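Local coordinates for protein GH3 beta-N-acetylglucosaminidase (Paenibacillaceae, PDB 6K5J) that probably cleaves terminal beta-linked N-acetylglucosamine from sugar chains, as a family 3 glycoside hydrolase with beta-N-acetylglucosaminidase activity, at residues Q15-L20 with A307-L312; A23-L28 with G44-F49; K36-D41 with A71-V76; L79-Q84 with I130-A135. One frame throughout, in Å; residues are numbered along the deposited sequence.

Contact 1: residues Q15-L20 with A307-L312; sequences QKVGQL and AALDAL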
loop_
_atom_site.group_PDB
_atom_site.type_symbol
_atom_site.label_atom_id
_atom_site.label_comp_id
_atom_site.label_asym_id
_atom_site.label_seq_id
_atom_site.Cartn_x
_atom_site.Cartn_y
_atom_site.Cartn_z
ATOM N N GLN A 15 -22.665 -21.204 6.287
ATOM C CA GLN A 15 -21.677 -20.536 7.131
ATOM C C GLN A 15 -20.256 -20.821 6.659
ATOM O O GLN A 15 -19.389 -19.943 6.723
ATOM C CB GLN A 15 -21.825 -20.973 8.581
ATOM C CG GLN A 15 -22.986 -20.376 9.333
ATOM C CD GLN A 15 -23.101 -21.000 10.709
ATOM O OE1 GLN A 15 -23.230 -22.221 10.836
ATOM N NE2 GLN A 15 -23.019 -20.174 11.745
ATOM N N LYS A 16 -19.979 -22.055 6.236
ATOM C CA LYS A 16 -18.637 -22.368 5.751
ATOM C C LYS A 16 -18.319 -21.564 4.502
ATOM O O LYS A 16 -17.226 -20.995 4.380
ATOM C CB LYS A 16 -18.497 -23.865 5.469
ATOM C CG LYS A 16 -18.638 -24.767 6.694
ATOM C CD LYS A 16 -18.386 -26.216 6.297
ATOM C CE LYS A 16 -18.787 -27.177 7.404
ATOM N NZ LYS A 16 -18.553 -28.587 6.987
ATOM N N VAL A 17 -19.271 -21.489 3.572
ATOM C CA VAL A 17 -19.038 -20.728 2.349
ATOM C C VAL A 17 -18.845 -19.254 2.681
ATOM O O VAL A 17 -17.968 -18.587 2.123
ATOM C CB VAL A 17 -20.189 -20.960 1.350
ATOM C CG1 VAL A 17 -20.248 -19.841 0.303
ATOM C CG2 VAL A 17 -20.028 -22.323 0.671
ATOM N N GLY A 18 -19.654 -18.728 3.605
ATOM C CA GLY A 18 -19.509 -17.333 3.993
ATOM C C GLY A 18 -18.143 -17.005 4.572
ATOM O O GLY A 18 -17.630 -15.898 4.368
ATOM N N GLN A 19 -17.535 -17.955 5.294
ATOM C CA GLN A 19 -16.200 -17.735 5.852
ATOM C C GLN A 19 -15.179 -17.400 4.772
ATOM O O GLN A 19 -14.181 -16.727 5.053
ATOM C CB GLN A 19 -15.732 -18.967 6.627
ATOM C CG GLN A 19 -16.309 -19.079 8.017
ATOM C CD GLN A 19 -15.964 -17.883 8.885
ATOM O OE1 GLN A 19 -14.799 -17.665 9.235
ATOM N NE2 GLN A 19 -16.977 -17.093 9.225
ATOM N N LEU A 20 -15.407 -17.860 3.543
ATOM C CA LEU A 20 -14.464 -17.683 2.446
ATOM C C LEU A 20 -14.536 -16.309 1.787
ATOM O O LEU A 20 -13.810 -16.076 0.815
ATOM C CB LEU A 20 -14.701 -18.752 1.385
ATOM C CG LEU A 20 -14.856 -20.188 1.895
ATOM C CD1 LEU A 20 -15.034 -21.131 0.727
ATOM C CD2 LEU A 20 -13.648 -20.577 2.723
ATOM N N ALA A 307 -22.796 -12.208 -5.701
ATOM C CA ALA A 307 -22.535 -13.112 -6.817
ATOM C C ALA A 307 -21.454 -14.127 -6.458
ATOM O O ALA A 307 -21.582 -15.316 -6.775
ATOM C CB ALA A 307 -22.141 -12.323 -8.065
ATOM N N ALA A 308 -20.381 -13.676 -5.797
ATOM C CA ALA A 308 -19.334 -14.598 -5.355
ATOM C C ALA A 308 -19.877 -15.613 -4.357
ATOM O O ALA A 308 -19.609 -16.816 -4.466
ATOM C CB ALA A 308 -18.177 -13.813 -4.733
ATOM N N LEU A 309 -20.632 -15.141 -3.369
ATOM C CA LEU A 309 -21.201 -16.034 -2.365
ATOM C C LEU A 309 -22.120 -17.070 -3.004
ATOM O O LEU A 309 -22.060 -18.263 -2.669
ATOM C CB LEU A 309 -21.964 -15.218 -1.316
ATOM C CG LEU A 309 -21.165 -14.471 -0.244
ATOM C CD1 LEU A 309 -21.968 -13.281 0.317
ATOM C CD2 LEU A 309 -20.738 -15.414 0.873
ATOM N N ASP A 310 -22.993 -16.622 -3.916
ATOM C CA ASP A 310 -23.904 -17.522 -4.618
ATOM C C ASP A 310 -23.144 -18.514 -5.487
ATOM O O ASP A 310 -23.488 -19.698 -5.534
ATOM C CB ASP A 310 -24.880 -16.720 -5.492
ATOM C CG ASP A 310 -26.004 -16.069 -4.689
ATOM O OD1 ASP A 310 -26.284 -16.518 -3.560
ATOM O OD2 ASP A 310 -26.609 -15.102 -5.200
ATOM N N ALA A 311 -22.119 -18.044 -6.199
ATOM C CA ALA A 311 -21.359 -18.934 -7.071
ATOM C C ALA A 311 -20.604 -19.989 -6.270
ATOM O O ALA A 311 -20.520 -21.151 -6.689
ATOM C CB ALA A 311 -20.404 -18.116 -7.936
ATOM N N LEU A 312 -20.044 -19.607 -5.117
ATOM C CA LEU A 312 -19.317 -20.570 -4.291
ATOM C C LEU A 312 -20.257 -21.634 -3.743
ATOM O O LEU A 312 -19.942 -22.829 -3.768
ATOM C CB LEU A 312 -18.598 -19.858 -3.142
ATOM C CG LEU A 312 -17.342 -19.075 -3.551
ATOM C CD1 LEU A 312 -16.868 -18.187 -2.394
ATOM C CD2 LEU A 312 -16.245 -20.030 -3.986
#
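Val17 and Gly18 on one helix face Leu312 and Leu309 on another. The axes of helix segments 15-19 and 307-312 come within 9.7 Å and run at 131° to each other, a steep crossing with an antiparallel sense. The backbones draw nearest at two points, with the CA atoms of Val17 and Leu312 6.6 Å apart and those of Gly18 and Leu309 6.7 Å apart. The second pairing relies on the bare backbone of Gly18: Leu309 lays its CD2 methyl on the glycine CA at 3.9 Å. Val17 does the corresponding work from the other side. Its CG1 is trans to the backbone N (chi1 160°) and reaches across to Leu312 CB and to the carbonyl O of Leu309, each at 3.8 Å, and the Val17 and Leu312 side chains meet at a slant. One turn further on, where the first helix has given way to loop, Leu20 CB approaches Leu312 CD1 at 4.4 Å, a looser touch. The contacts are van der Waals touches, mostly between apolar groups. Leu309 and Leu312 also rest on Val21 of strand 21-23, while Leu20 packs against helix 323-339. The arrangement belongs to the outer helical layer of a TIM barrel, where the N-terminal helix leading into the first strand lies against helix 302-317, which follows strand 296-298.

Contact 2: residues A23-L28 with G44-F49; sequences AGFNGL and GGIIYF. With NAG (2-acetamido-2-deoxy-beta-D-glucopyranose), chain B.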
loop_
_atom_site.group_PDB
_atom_site.type_symbol
_atom_site.label_atom_id
_atom_site.label_comp_id
_atom_site.label_asym_id
_atom_site.label_seq_id
_atom_site.Cartn_x
_atom_site.Cartn_y
_atom_site.Cartn_z
ATOM N N ALA A 23 -15.739 -8.795 2.577
ATOM C CA ALA A 23 -16.516 -7.801 1.846
ATOM C C ALA A 23 -16.314 -6.424 2.450
ATOM O O ALA A 23 -16.059 -6.282 3.648
ATOM C CB ALA A 23 -18.018 -8.131 1.847
ATOM N N GLY A 24 -16.447 -5.401 1.606
ATOM C CA GLY A 24 -16.525 -4.038 2.078
ATOM C C GLY A 24 -17.958 -3.541 2.079
ATOM O O GLY A 24 -18.878 -4.215 1.626
ATOM N N PHE A 25 -18.131 -2.334 2.614
ATOM C CA PHE A 25 -19.446 -1.731 2.723
ATOM C C PHE A 25 -19.246 -0.234 2.892
ATOM O O PHE A 25 -18.138 0.244 3.162
ATOM C CB PHE A 25 -20.244 -2.306 3.905
ATOM C CG PHE A 25 -19.737 -1.842 5.239
ATOM C CD1 PHE A 25 -18.629 -2.443 5.813
ATOM C CD2 PHE A 25 -20.332 -0.762 5.891
ATOM C CE1 PHE A 25 -18.136 -1.998 7.028
ATOM C CE2 PHE A 25 -19.840 -0.305 7.111
ATOM C CZ PHE A 25 -18.751 -0.921 7.678
ATOM N N ASN A 26 -20.331 0.508 2.744
ATOM C CA ASN A 26 -20.290 1.945 2.964
ATOM C C ASN A 26 -20.914 2.273 4.317
ATOM O O ASN A 26 -22.066 1.924 4.572
ATOM C CB ASN A 26 -21.018 2.699 1.855
ATOM C CG ASN A 26 -20.870 4.196 2.004
ATOM O OD1 ASN A 26 -19.815 4.680 2.433
ATOM N ND2 ASN A 26 -21.924 4.943 1.668
ATOM N N GLY A 27 -20.169 2.980 5.161
ATOM C CA GLY A 27 -20.721 3.411 6.430
ATOM C C GLY A 27 -19.672 3.779 7.458
ATOM O O GLY A 27 -18.620 3.137 7.541
ATOM N N LEU A 28 -19.950 4.830 8.233
ATOM C CA LEU A 28 -19.223 5.115 9.467
ATOM C C LEU A 28 -19.766 4.328 10.650
ATOM O O LEU A 28 -19.058 4.169 11.649
ATOM C CB LEU A 28 -19.296 6.609 9.785
ATOM C CG LEU A 28 -18.714 7.513 8.700
ATOM C CD1 LEU A 28 -19.033 8.985 9.004
ATOM C CD2 LEU A 28 -17.208 7.299 8.562
ATOM N N GLY A 44 -17.013 -13.946 6.425
ATOM C CA GLY A 44 -15.930 -14.198 7.358
ATOM C C GLY A 44 -15.134 -12.956 7.689
ATOM O O GLY A 44 -14.456 -12.902 8.722
ATOM N N GLY A 45 -15.212 -11.942 6.830
ATOM C CA GLY A 45 -14.356 -10.780 6.987
ATOM C C GLY A 45 -14.965 -9.520 6.409
ATOM O O GLY A 45 -15.847 -9.563 5.545
ATOM N N ILE A 46 -14.453 -8.390 6.899
ATOM C CA ILE A 46 -14.795 -7.047 6.446
ATOM C C ILE A 46 -13.498 -6.340 6.086
ATOM O O ILE A 46 -12.506 -6.466 6.809
ATOM C CB ILE A 46 -15.539 -6.251 7.541
ATOM C CG1 ILE A 46 -16.856 -6.928 7.917
ATOM C CG2 ILE A 46 -15.754 -4.778 7.116
ATOM C CD1 ILE A 46 -17.928 -6.825 6.823
ATOM N N ILE A 47 -13.488 -5.606 4.975
ATOM C CA ILE A 47 -12.372 -4.725 4.635
ATOM C C ILE A 47 -12.857 -3.279 4.689
ATOM O O ILE A 47 -13.923 -2.951 4.150
ATOM C CB ILE A 47 -11.762 -5.058 3.257
ATOM C CG1 ILE A 47 -10.659 -4.038 2.916
ATOM C CG2 ILE A 47 -12.843 -5.122 2.167
ATOM C CD1 ILE A 47 -9.745 -4.444 1.773
ATOM N N TYR A 48 -12.074 -2.419 5.341
ATOM C CA TYR A 48 -12.352 -0.990 5.444
ATOM C C TYR A 48 -11.681 -0.217 4.308
ATOM O O TYR A 48 -10.557 -0.533 3.898
ATOM C CB TYR A 48 -11.829 -0.425 6.766
ATOM C CG TYR A 48 -12.584 -0.791 8.031
ATOM C CD1 TYR A 48 -13.941 -1.108 8.007
ATOM C CD2 TYR A 48 -11.932 -0.776 9.265
ATOM C CE1 TYR A 48 -14.630 -1.410 9.188
ATOM C CE2 TYR A 48 -12.607 -1.077 10.441
ATOM C CZ TYR A 48 -13.953 -1.400 10.393
ATOM O OH TYR A 48 -14.622 -1.691 11.559
ATOM N N PHE A 49 -12.357 0.838 3.849
ATOM C CA PHE A 49 -11.773 1.869 2.991
ATOM C C PHE A 49 -11.977 3.239 3.638
ATOM O O PHE A 49 -12.538 3.345 4.725
ATOM C CB PHE A 49 -12.356 1.781 1.575
ATOM C CG PHE A 49 -11.894 0.550 0.844
ATOM C CD1 PHE A 49 -12.555 -0.659 1.023
ATOM C CD2 PHE A 49 -10.747 0.579 0.064
ATOM C CE1 PHE A 49 -12.110 -1.816 0.393
ATOM C CE2 PHE A 49 -10.287 -0.573 -0.571
ATOM C CZ PHE A 49 -10.974 -1.771 -0.407
HETATM C C1 NAG B . -6.120 -4.156 -4.988
HETATM C C2 NAG B . -4.626 -3.940 -4.637
HETATM C C3 NAG B . -4.268 -4.587 -3.286
HETATM C C4 NAG B . -5.276 -4.215 -2.207
HETATM C C5 NAG B . -6.673 -4.569 -2.688
HETATM C C6 NAG B . -7.765 -4.242 -1.693
HETATM C C7 NAG B . -2.769 -3.837 -6.262
HETATM C C8 NAG B . -2.012 -4.594 -7.320
HETATM N N2 NAG B . -3.788 -4.491 -5.694
HETATM O O1 NAG B . -6.439 -3.314 -6.044
HETATM O O3 NAG B . -2.965 -4.177 -2.881
HETATM O O4 NAG B . -4.991 -4.918 -1.004
HETATM O O5 NAG B . -6.944 -3.807 -3.868
HETATM O O6 NAG B . -7.945 -2.837 -1.563
HETATM O O7 NAG B . -2.455 -2.697 -5.925
HETATM O O HOH W 1 -15.530 -1.121 3.053
#
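Ile46 packs over the carbonyl of Ala23 and reaches on to the ring of Phe25. Its CB stands 3.9 Å from Ala23 O. From there the side chain forks: CG2 passes the same oxygen and ends 3.7 Å from Phe25 CE1, meeting that ring at its edge and in its plane, whereas the other branch runs through CG1 and folds back, so that CD1 lies 3.7 Å from Ala23 O. CG2 owes its direction to its position trans to the backbone N. Beneath the side chain the backbones pair as parallel strands: Ala23 N donates to Gly45 O at 3.1 Å, and Ile47 N to Ala23 O at 3.0 Å. These are the first two strands of the TIM barrel, 21-23 and 45-47, joined through helix 32-39 in a beta-alpha-beta crossover. The Ala23 and Ile46 side chains share the face turned to the helices, and Ala23 packs on Leu37 there. Phe25 CE1 also touches Tyr48 CE1, the two side chains lying alongside and pointing the same way; the Tyr48 hydroxyl is bonded to Ser63. Past the strand ends a water links Phe25 N to Ile47 O. On the other side of the sheet Ile47 CD1 comes within 4.0 Å of C6 of the N-acetylglucosamine, whose O6 lies at the edge of the Phe49 ring.

Contact 3: residues K36-D41 with A71-V76; sequences KLITED and AESDNV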
loop_
_atom_site.group_PDB
_atom_site.type_symbol
_atom_site.label_atom_id
_atom_site.label_comp_id
_atom_site.label_asym_id
_atom_site.label_seq_id
_atom_site.Cartn_x
_atom_site.Cartn_y
_atom_site.Cartn_z
ATOM N N LYS A 36 -26.630 -7.545 6.762
ATOM C CA LYS A 36 -27.086 -8.717 6.017
ATOM C C LYS A 36 -25.914 -9.608 5.605
ATOM O O LYS A 36 -26.018 -10.843 5.635
ATOM C CB LYS A 36 -27.894 -8.265 4.794
ATOM C CG LYS A 36 -29.316 -7.799 5.179
ATOM C CD LYS A 36 -30.266 -7.563 3.992
ATOM C CE LYS A 36 -31.488 -8.466 4.066
ATOM N NZ LYS A 36 -32.721 -7.833 4.599
ATOM N N LEU A 37 -24.790 -9.001 5.215
ATOM C CA LEU A 37 -23.596 -9.786 4.910
ATOM C C LEU A 37 -23.179 -10.631 6.108
ATOM O O LEU A 37 -22.809 -11.801 5.956
ATOM C CB LEU A 37 -22.449 -8.862 4.491
ATOM C CG LEU A 37 -22.523 -8.189 3.110
ATOM C CD1 LEU A 37 -21.477 -7.091 2.996
ATOM C CD2 LEU A 37 -22.352 -9.209 2.017
ATOM N N ILE A 38 -23.240 -10.053 7.306
ATOM C CA ILE A 38 -22.800 -10.769 8.496
ATOM C C ILE A 38 -23.846 -11.784 8.935
ATOM O O ILE A 38 -23.528 -12.957 9.153
ATOM C CB ILE A 38 -22.470 -9.779 9.625
ATOM C CG1 ILE A 38 -21.248 -8.930 9.265
ATOM C CG2 ILE A 38 -22.244 -10.536 10.935
ATOM C CD1 ILE A 38 -21.074 -7.715 10.180
ATOM N N THR A 39 -25.108 -11.353 9.071
ATOM C CA THR A 39 -26.120 -12.214 9.686
ATOM C C THR A 39 -26.765 -13.170 8.691
ATOM O O THR A 39 -27.126 -14.289 9.065
ATOM C CB THR A 39 -27.205 -11.373 10.360
ATOM O OG1 THR A 39 -27.966 -10.678 9.365
ATOM C CG2 THR A 39 -26.583 -10.368 11.327
ATOM N N GLU A 40 -26.921 -12.770 7.435
ATOM C CA GLU A 40 -27.576 -13.633 6.462
ATOM C C GLU A 40 -26.600 -14.359 5.556
ATOM O O GLU A 40 -26.827 -15.521 5.225
ATOM C CB GLU A 40 -28.561 -12.821 5.621
ATOM C CG GLU A 40 -29.608 -12.151 6.504
ATOM C CD GLU A 40 -30.627 -11.356 5.721
ATOM O OE1 GLU A 40 -30.689 -11.518 4.482
ATOM O OE2 GLU A 40 -31.370 -10.569 6.351
ATOM N N ASP A 41 -25.509 -13.716 5.156
ATOM C CA ASP A 41 -24.539 -14.380 4.301
ATOM C C ASP A 41 -23.352 -14.940 5.072
ATOM O O ASP A 41 -22.526 -15.633 4.477
ATOM C CB ASP A 41 -24.061 -13.418 3.215
ATOM C CG ASP A 41 -25.214 -12.903 2.356
ATOM O OD1 ASP A 41 -26.019 -13.736 1.891
ATOM O OD2 ASP A 41 -25.314 -11.675 2.156
ATOM N N ALA A 71 -21.568 -11.538 16.843
ATOM C CA ALA A 71 -21.703 -12.318 18.071
ATOM C C ALA A 71 -23.167 -12.567 18.392
ATOM O O ALA A 71 -23.564 -13.695 18.706
ATOM C CB ALA A 71 -21.009 -11.610 19.234
ATOM N N GLU A 72 -23.992 -11.523 18.288
ATOM C CA GLU A 72 -25.396 -11.626 18.658
ATOM C C GLU A 72 -26.208 -12.458 17.676
ATOM O O GLU A 72 -27.316 -12.880 18.020
ATOM C CB GLU A 72 -25.993 -10.228 18.794
ATOM C CG GLU A 72 -25.463 -9.489 20.016
ATOM C CD GLU A 72 -26.024 -8.095 20.161
ATOM O OE1 GLU A 72 -26.755 -7.634 19.254
ATOM O OE2 GLU A 72 -25.725 -7.458 21.189
ATOM N N SER A 73 -25.691 -12.704 16.472
ATOM C CA SER A 73 -26.333 -13.573 15.492
ATOM C C SER A 73 -25.675 -14.945 15.408
ATOM O O SER A 73 -25.928 -15.687 14.451
ATOM C CB SER A 73 -26.343 -12.902 14.113
ATOM O OG SER A 73 -25.020 -12.648 13.650
ATOM N N ASP A 74 -24.835 -15.288 16.392
ATOM C CA ASP A 74 -24.175 -16.590 16.493
ATOM C C ASP A 74 -23.330 -16.898 15.264
ATOM O O ASP A 74 -23.303 -18.027 14.769
ATOM C CB ASP A 74 -25.191 -17.701 16.765
ATOM C CG ASP A 74 -25.833 -17.555 18.130
ATOM O OD1 ASP A 74 -25.082 -17.378 19.120
ATOM O OD2 ASP A 74 -27.079 -17.575 18.210
ATOM N N ASN A 75 -22.622 -15.889 14.775
ATOM C CA ASN A 75 -21.672 -16.070 13.692
ATOM C C ASN A 75 -20.240 -16.000 14.214
ATOM O O ASN A 75 -19.963 -15.455 15.283
ATOM C CB ASN A 75 -21.902 -15.025 12.597
ATOM C CG ASN A 75 -23.062 -15.393 11.696
ATOM O OD1 ASN A 75 -22.968 -16.333 10.909
ATOM N ND2 ASN A 75 -24.165 -14.662 11.814
ATOM N N VAL A 76 -19.328 -16.579 13.439
ATOM C CA VAL A 76 -17.910 -16.599 13.808
ATOM C C VAL A 76 -17.397 -15.165 13.905
ATOM O O VAL A 76 -17.826 -14.304 13.109
ATOM C CB VAL A 76 -17.115 -17.414 12.767
ATOM C CG1 VAL A 76 -15.636 -17.390 13.042
ATOM C CG2 VAL A 76 -17.625 -18.855 12.736
HETATM O O HOH W 2 -27.181 -15.564 11.261
#
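Thr39 and Ser73 supply the van der Waals part of the contact. Thr39 CG2 lies 3.6 Å from Ser73 OG and 3.8 Å from Ser73 CB, while Ile38 CG2 adds a longer touch on the same hydroxyl. The Thr39 hydroxyl is turned away from this meeting, to Arg35 O in its own helix. The polar part centres on the Asn75 amide. Its ND2 donates to Ser73 OG at 2.9 Å, with that oxygen almost in the amide plane, and Ser73 OG lies in turn within bonding range of the carbonyls of Ile69 and Ala70. Here the helix 56-72 ends in a Schellman motif with Asp74, at positive phi, as its C' residue; beside it lies the C-terminal end of helix 32-39, so the contact joins the ends of two successive outer helices of the TIM barrel. The chain's turn after the motif brings Asn75 against the neighbouring helix, with ND2 3.2 Å from Ile38 O at an angle too poor for a bond. A leucine in place of Asn75 would probably leave the bridging water without its donor and His42, which bonds to OD1, without its mate. That water completes the link, donating to Thr39 O and accepting from Asn75 ND2 at 3.2 Å.

Contact 4: residues L79-Q84 with I130-A135; sequences LISIDQ and INMNFA. With NAG (2-acetamido-2-deoxy-beta-D-glucopyranose), chain B.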
loop_
_atom_site.group_PDB
_atom_site.type_symbol
_atom_site.label_atom_id
_atom_site.label_comp_id
_atom_site.label_asym_id
_atom_site.label_seq_id
_atom_site.Cartn_x
_atom_site.Cartn_y
_atom_site.Cartn_z
ATOM N N LEU A 79 -12.683 -11.342 10.777
ATOM C CA LEU A 79 -11.491 -10.611 10.369
ATOM C C LEU A 79 -11.899 -9.227 9.868
ATOM O O LEU A 79 -12.881 -9.076 9.138
ATOM C CB LEU A 79 -10.734 -11.377 9.276
ATOM C CG LEU A 79 -10.030 -12.659 9.739
ATOM C CD1 LEU A 79 -9.650 -13.534 8.536
ATOM C CD2 LEU A 79 -8.801 -12.311 10.585
ATOM N N ILE A 80 -11.142 -8.208 10.265
ATOM C CA ILE A 80 -11.386 -6.836 9.845
ATOM C C ILE A 80 -10.059 -6.301 9.320
ATOM O O ILE A 80 -9.092 -6.163 10.083
ATOM C CB ILE A 80 -11.941 -5.972 10.987
ATOM C CG1 ILE A 80 -13.317 -6.509 11.421
ATOM C CG2 ILE A 80 -12.068 -4.509 10.563
ATOM C CD1 ILE A 80 -13.999 -5.713 12.530
ATOM N N SER A 81 -10.000 -6.032 8.019
ATOM C CA SER A 81 -8.758 -5.694 7.338
ATOM C C SER A 81 -8.833 -4.293 6.730
ATOM O O SER A 81 -9.852 -3.603 6.829
ATOM C CB SER A 81 -8.429 -6.723 6.257
ATOM O OG SER A 81 -7.043 -6.622 5.902
ATOM N N ILE A 82 -7.748 -3.909 6.071
ATOM C CA ILE A 82 -7.531 -2.541 5.607
ATOM C C ILE A 82 -6.264 -2.545 4.763
ATOM O O ILE A 82 -5.430 -3.444 4.897
ATOM C CB ILE A 82 -7.405 -1.586 6.839
ATOM C CG1 ILE A 82 -7.419 -0.111 6.421
ATOM C CG2 ILE A 82 -6.126 -1.897 7.655
ATOM C CD1 ILE A 82 -7.501 0.845 7.603
ATOM N N ASP A 83 -6.124 -1.563 3.864
ATOM C CA ASP A 83 -4.860 -1.358 3.134
ATOM C C ASP A 83 -4.066 -0.225 3.785
ATOM O O ASP A 83 -3.961 0.877 3.255
ATOM C CB ASP A 83 -5.116 -1.024 1.667
ATOM C CG ASP A 83 -5.829 -2.115 0.937
ATOM O OD1 ASP A 83 -5.359 -3.275 1.006
ATOM O OD2 ASP A 83 -6.851 -1.803 0.287
ATOM N N GLN A 84 -3.515 -0.507 4.959
ATOM C CA GLN A 84 -2.711 0.484 5.679
ATOM C C GLN A 84 -1.227 0.135 5.531
ATOM O O GLN A 84 -0.556 -0.329 6.456
ATOM C CB GLN A 84 -3.160 0.564 7.144
ATOM C CG GLN A 84 -2.675 1.799 7.889
ATOM C CD GLN A 84 -3.517 3.045 7.625
ATOM O OE1 GLN A 84 -4.200 3.162 6.604
ATOM N NE2 GLN A 84 -3.456 3.991 8.546
ATOM N N ILE A 130 -9.155 -3.268 14.332
ATOM C CA ILE A 130 -8.688 -3.849 13.075
ATOM C C ILE A 130 -7.629 -4.899 13.400
ATOM O O ILE A 130 -6.649 -4.611 14.096
ATOM C CB ILE A 130 -8.128 -2.753 12.150
ATOM C CG1 ILE A 130 -9.242 -1.774 11.777
ATOM C CG2 ILE A 130 -7.466 -3.355 10.917
ATOM C CD1 ILE A 130 -8.738 -0.397 11.343
ATOM N N ASN A 131 -7.818 -6.116 12.898
ATOM C CA ASN A 131 -6.975 -7.241 13.291
ATOM C C ASN A 131 -6.254 -7.872 12.109
ATOM O O ASN A 131 -5.623 -8.921 12.267
ATOM C CB ASN A 131 -7.805 -8.295 14.042
ATOM C CG ASN A 131 -9.034 -8.736 13.266
ATOM O OD1 ASN A 131 -8.967 -8.957 12.062
ATOM N ND2 ASN A 131 -10.163 -8.875 13.958
ATOM N N MET A 132 -6.318 -7.250 10.937
ATOM C CA MET A 132 -5.658 -7.743 9.740
ATOM C C MET A 132 -5.252 -6.536 8.904
ATOM O O MET A 132 -5.931 -5.506 8.910
ATOM C CB MET A 132 -6.578 -8.682 8.939
ATOM C CG MET A 132 -5.901 -9.417 7.776
ATOM S SD MET A 132 -7.050 -10.618 7.039
ATOM C CE MET A 132 -5.907 -11.689 6.160
ATOM N N ASN A 133 -4.125 -6.660 8.209
ATOM C CA ASN A 133 -3.646 -5.587 7.341
ATOM C C ASN A 133 -3.215 -6.220 6.033
ATOM O O ASN A 133 -2.537 -7.253 6.037
ATOM C CB ASN A 133 -2.472 -4.815 7.988
ATOM C CG ASN A 133 -2.164 -3.480 7.294
ATOM O OD1 ASN A 133 -2.922 -3.011 6.449
ATOM N ND2 ASN A 133 -1.050 -2.855 7.686
ATOM N N PHE A 134 -3.613 -5.622 4.917
ATOM C CA PHE A 134 -3.126 -6.102 3.628
ATOM C C PHE A 134 -1.783 -5.434 3.341
ATOM O O PHE A 134 -1.641 -4.544 2.501
ATOM C CB PHE A 134 -4.166 -5.872 2.543
ATOM C CG PHE A 134 -5.353 -6.785 2.665
ATOM C CD1 PHE A 134 -5.200 -8.053 3.217
ATOM C CD2 PHE A 134 -6.603 -6.392 2.244
ATOM C CE1 PHE A 134 -6.276 -8.921 3.332
ATOM C CE2 PHE A 134 -7.695 -7.256 2.362
ATOM C CZ PHE A 134 -7.519 -8.521 2.910
ATOM N N ALA A 135 -0.788 -5.905 4.082
ATOM C CA ALA A 135 0.565 -5.373 4.080
ATOM C C ALA A 135 1.453 -6.367 4.818
ATOM O O ALA A 135 0.957 -7.125 5.657
ATOM C CB ALA A 135 0.622 -3.989 4.749
HETATM C C1 NAG B . -6.120 -4.156 -4.988
HETATM C C2 NAG B . -4.626 -3.940 -4.637
HETATM C C3 NAG B . -4.268 -4.587 -3.286
HETATM C C4 NAG B . -5.276 -4.215 -2.207
HETATM C C5 NAG B . -6.673 -4.569 -2.688
HETATM C C6 NAG B . -7.765 -4.242 -1.693
HETATM C C7 NAG B . -2.769 -3.837 -6.262
HETATM C C8 NAG B . -2.012 -4.594 -7.320
HETATM N N2 NAG B . -3.788 -4.491 -5.694
HETATM O O1 NAG B . -6.439 -3.314 -6.044
HETATM O O3 NAG B . -2.965 -4.177 -2.881
HETATM O O4 NAG B . -4.991 -4.918 -1.004
HETATM O O5 NAG B . -6.944 -3.807 -3.868
HETATM O O6 NAG B . -7.945 -2.837 -1.563
HETATM O O7 NAG B . -2.455 -2.697 -5.925
#
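Ser81 and Met132, with CA atoms 4.4 Å apart, mark the closest approach of two chains that run in broadly the same direction and are joined by backbone and side-chain bonds alike. Ile80 is held at both ends: its N donates almost straight to Asn131 OD1 at 2.9 Å, and its O accepts from Asn131 N and, weakly, from Met132 N. Further along, Phe134 N bonds to Ile82 O at 2.8 Å. Asn133 then acts as a backbone mimic: with CG trans to its own N (chi1 -166°), OD1 accepts from Gln84 N at 3.0 Å while ND2 donates to Gln84 O at 2.9 Å. A leucine here would probably leave Gln84 N and O without these partners and let the segment carrying Asp83 shift. Apolar contacts fill in beside these bonds, as where Ile82 CG2 meets Ile130 CG2. The Phe134 ring takes Ser81 over one face, with CB 4.1 Å from the ring centroid in a CH-pi contact, and has Asp83 OD1 in plane at its edge. Asp83 OD1 also accepts from O4 of the N-acetylglucosamine at 2.6 Å; OD2 pairs with Arg91, and the approach of the sugar O6 to it is so short that its exact geometry is doubtful. The O4 bond, on a carboxylate steadied by Arg91, is consistent with a pocket that recognises a terminal sugar, with the Phe134 ring edge beside the Asp83 carboxylate.

How the contacts relate
From the N terminus, contact 1 opens first, on the helix ahead of the first strand, and closes last, so the other three nest within its long loop. Contact 2 closes the shortest loop, spanning helix 32-39 between strands 21-23 and 45-47. Contact 3 starts inside that loop and ends beyond it, after helix 56-72, so the two cross; they touch where helix 32-39 lies on the first strand. Contact 4 follows in series, linking strand 79-81 to strand 132-133 and so the two four-stranded sheets of the barrel. Contacts 2 and 4 share the sheet where strands 45-47 and 79-81 lie side by side, and both reach the bound sugar; contacts 1 and 3 gather the outer helices.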